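Local coordinates for protein putative antitoxin VapB45 (Mycobacterium tuberculosis, PDB 5AF3) that possibly serves as the antitoxin of a type II toxin-antitoxin system, with VapC45 as its presumed cognate toxin, at residues Val157-Gln162 and Arg176-Gly181. Sequence-based numbering, arbitrary orientation.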
# COMPACT_ATOMS: atom_id res chain seq x y z
N VAL A 157 1.50 -3.69 17.58
CA VAL A 157 2.88 -3.14 17.62
C VAL A 157 3.90 -4.29 17.41
O VAL A 157 4.83 -4.14 16.57
CB VAL A 157 3.16 -2.40 18.97
CG1 VAL A 157 4.63 -1.84 19.00
CG2 VAL A 157 2.20 -1.24 19.15
N GLU A 158 3.75 -5.37 18.17
CA GLU A 158 4.66 -6.54 18.05
C GLU A 158 4.82 -7.02 16.61
O GLU A 158 5.95 -7.29 16.17
CB GLU A 158 4.17 -7.73 18.86
CG GLU A 158 4.55 -7.70 20.28
CD GLU A 158 4.29 -9.04 20.96
OE1 GLU A 158 3.48 -9.85 20.45
OE2 GLU A 158 4.89 -9.25 22.03
N HIS A 159 3.71 -7.11 15.89
CA HIS A 159 3.75 -7.51 14.44
C HIS A 159 4.82 -6.73 13.65
O HIS A 159 5.57 -7.32 12.85
CB HIS A 159 2.35 -7.36 13.81
CG HIS A 159 2.32 -7.44 12.31
ND1 HIS A 159 2.72 -8.56 11.60
CD2 HIS A 159 1.91 -6.54 11.38
CE1 HIS A 159 2.55 -8.34 10.31
NE2 HIS A 159 2.06 -7.13 10.15
N TYR A 160 4.91 -5.43 13.86
CA TYR A 160 5.96 -4.68 13.19
C TYR A 160 7.37 -4.88 13.77
O TYR A 160 8.35 -4.91 13.02
CB TYR A 160 5.60 -3.21 13.08
CG TYR A 160 4.34 -3.11 12.24
CD1 TYR A 160 4.43 -3.14 10.85
CD2 TYR A 160 3.08 -3.07 12.83
CE1 TYR A 160 3.27 -3.14 10.06
CE2 TYR A 160 1.91 -3.06 12.06
CZ TYR A 160 2.02 -3.09 10.68
OH TYR A 160 0.89 -3.09 9.88
N LEU A 161 7.48 -4.91 15.10
CA LEU A 161 8.76 -5.12 15.76
C LEU A 161 9.43 -6.41 15.33
O LEU A 161 10.63 -6.44 15.23
CB LEU A 161 8.58 -5.16 17.29
CG LEU A 161 8.00 -3.87 17.89
CD1 LEU A 161 8.09 -3.87 19.43
CD2 LEU A 161 8.62 -2.60 17.36
N GLN A 162 8.62 -7.45 15.11
CA GLN A 162 9.04 -8.80 14.68
C GLN A 162 9.69 -8.83 13.30
O GLN A 162 10.36 -9.82 12.95
CB GLN A 162 7.82 -9.75 14.68
CG GLN A 162 7.49 -10.29 16.05
CD GLN A 162 6.07 -10.87 16.17
OE1 GLN A 162 5.23 -10.77 15.26
NE2 GLN A 162 5.80 -11.49 17.33
N ARG A 176 12.05 -6.24 7.26
CA ARG A 176 11.13 -6.80 6.29
C ARG A 176 9.90 -5.90 6.22
O ARG A 176 9.35 -5.53 7.28
CB ARG A 176 10.73 -8.19 6.71
CG ARG A 176 9.67 -8.83 5.80
CD ARG A 176 9.39 -10.25 6.17
NE ARG A 176 8.35 -10.80 5.31
CZ ARG A 176 7.04 -10.63 5.52
NH1 ARG A 176 6.64 -9.93 6.58
NH2 ARG A 176 6.14 -11.17 4.69
N LEU A 177 9.48 -5.57 5.01
CA LEU A 177 8.33 -4.62 4.79
C LEU A 177 7.07 -5.47 4.53
O LEU A 177 6.94 -6.10 3.47
CB LEU A 177 8.65 -3.62 3.66
CG LEU A 177 9.96 -2.83 3.82
CD1 LEU A 177 10.21 -1.99 2.63
CD2 LEU A 177 9.94 -1.94 5.09
N PRO A 178 6.19 -5.59 5.56
CA PRO A 178 5.10 -6.59 5.47
C PRO A 178 4.04 -6.22 4.42
O PRO A 178 3.26 -7.09 4.05
CB PRO A 178 4.50 -6.61 6.89
CG PRO A 178 4.83 -5.27 7.46
CD PRO A 178 6.17 -4.87 6.84
N GLN A 179 4.09 -4.99 3.94
CA GLN A 179 3.15 -4.55 2.89
C GLN A 179 3.43 -5.28 1.57
O GLN A 179 2.55 -5.33 0.71
CB GLN A 179 3.15 -3.04 2.67
CG GLN A 179 4.42 -2.41 2.03
CD GLN A 179 5.40 -1.86 3.06
OE1 GLN A 179 6.03 -0.82 2.83
NE2 GLN A 179 5.54 -2.55 4.20
N TYR A 180 4.64 -5.85 1.43
CA TYR A 180 4.98 -6.64 0.24
C TYR A 180 4.64 -8.13 0.39
O TYR A 180 4.86 -8.92 -0.53
CB TYR A 180 6.46 -6.49 -0.12
CG TYR A 180 6.88 -5.15 -0.59
CD1 TYR A 180 7.29 -4.17 0.32
CD2 TYR A 180 6.90 -4.83 -1.96
CE1 TYR A 180 7.72 -2.95 -0.10
CE2 TYR A 180 7.34 -3.61 -2.40
CZ TYR A 180 7.74 -2.67 -1.46
OH TYR A 180 8.18 -1.44 -1.86
N GLY A 181 4.15 -8.52 1.55
CA GLY A 181 3.63 -9.85 1.76
C GLY A 181 4.70 -10.92 1.57
O GLY A 181 5.85 -10.74 1.96
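P178 meets H159 and Y160 with two neighbouring carbons of its pyrrolidine ring, joining the helix 155-161 to a 3-10 turn in the connection between strands 172-176 and 185-187 of an antiparallel four-stranded sheet. The meeting is small, 98 Å² summed over both sides, and its backbones stay well apart: the nearest CA atoms, those of Y160 and P178, are 8.0 Å from each other. Side chains therefore do the bridging. The closest approach, 3.7 Å, is between Y160 CE1 and P178 CG, an apolar contact in which the two side chains cross at about a right angle. P178 CB lies 4.1 Å from H159 NE2, a looser touch in which the side chains of H159 and P178 cross at a slant.

The two aromatic residues, adjacent in the helix, reach the proline through different first torsions. H159 has CG anti to its own backbone N (chi1 167°), whereas Y160 has CG anti to the carbonyl carbon (chi1 -63°). With these torsions the two rings lie against each other: H159 CD2 sits 3.5 Å above one face of Y160, offset toward the rim, while Y160 OH lies in the imidazole plane at its edge.

Their polar ends are directed to the dimer interface. H159 NE2 and Y160 OH are hydrogen-bonded to separate carboxylate oxygens of D237 of the second subunit, and P178 also packs against that residue, so the intrachain contact borders an intersubunit one. Within the chain, R86 makes a cation-pi interaction with Y160. Two i+3 to i backbone bonds fit the 3-10 form of the turn bearing P178: Y180 N donates to L177 O, and G181 N reaches P178 O at 3.0 Å.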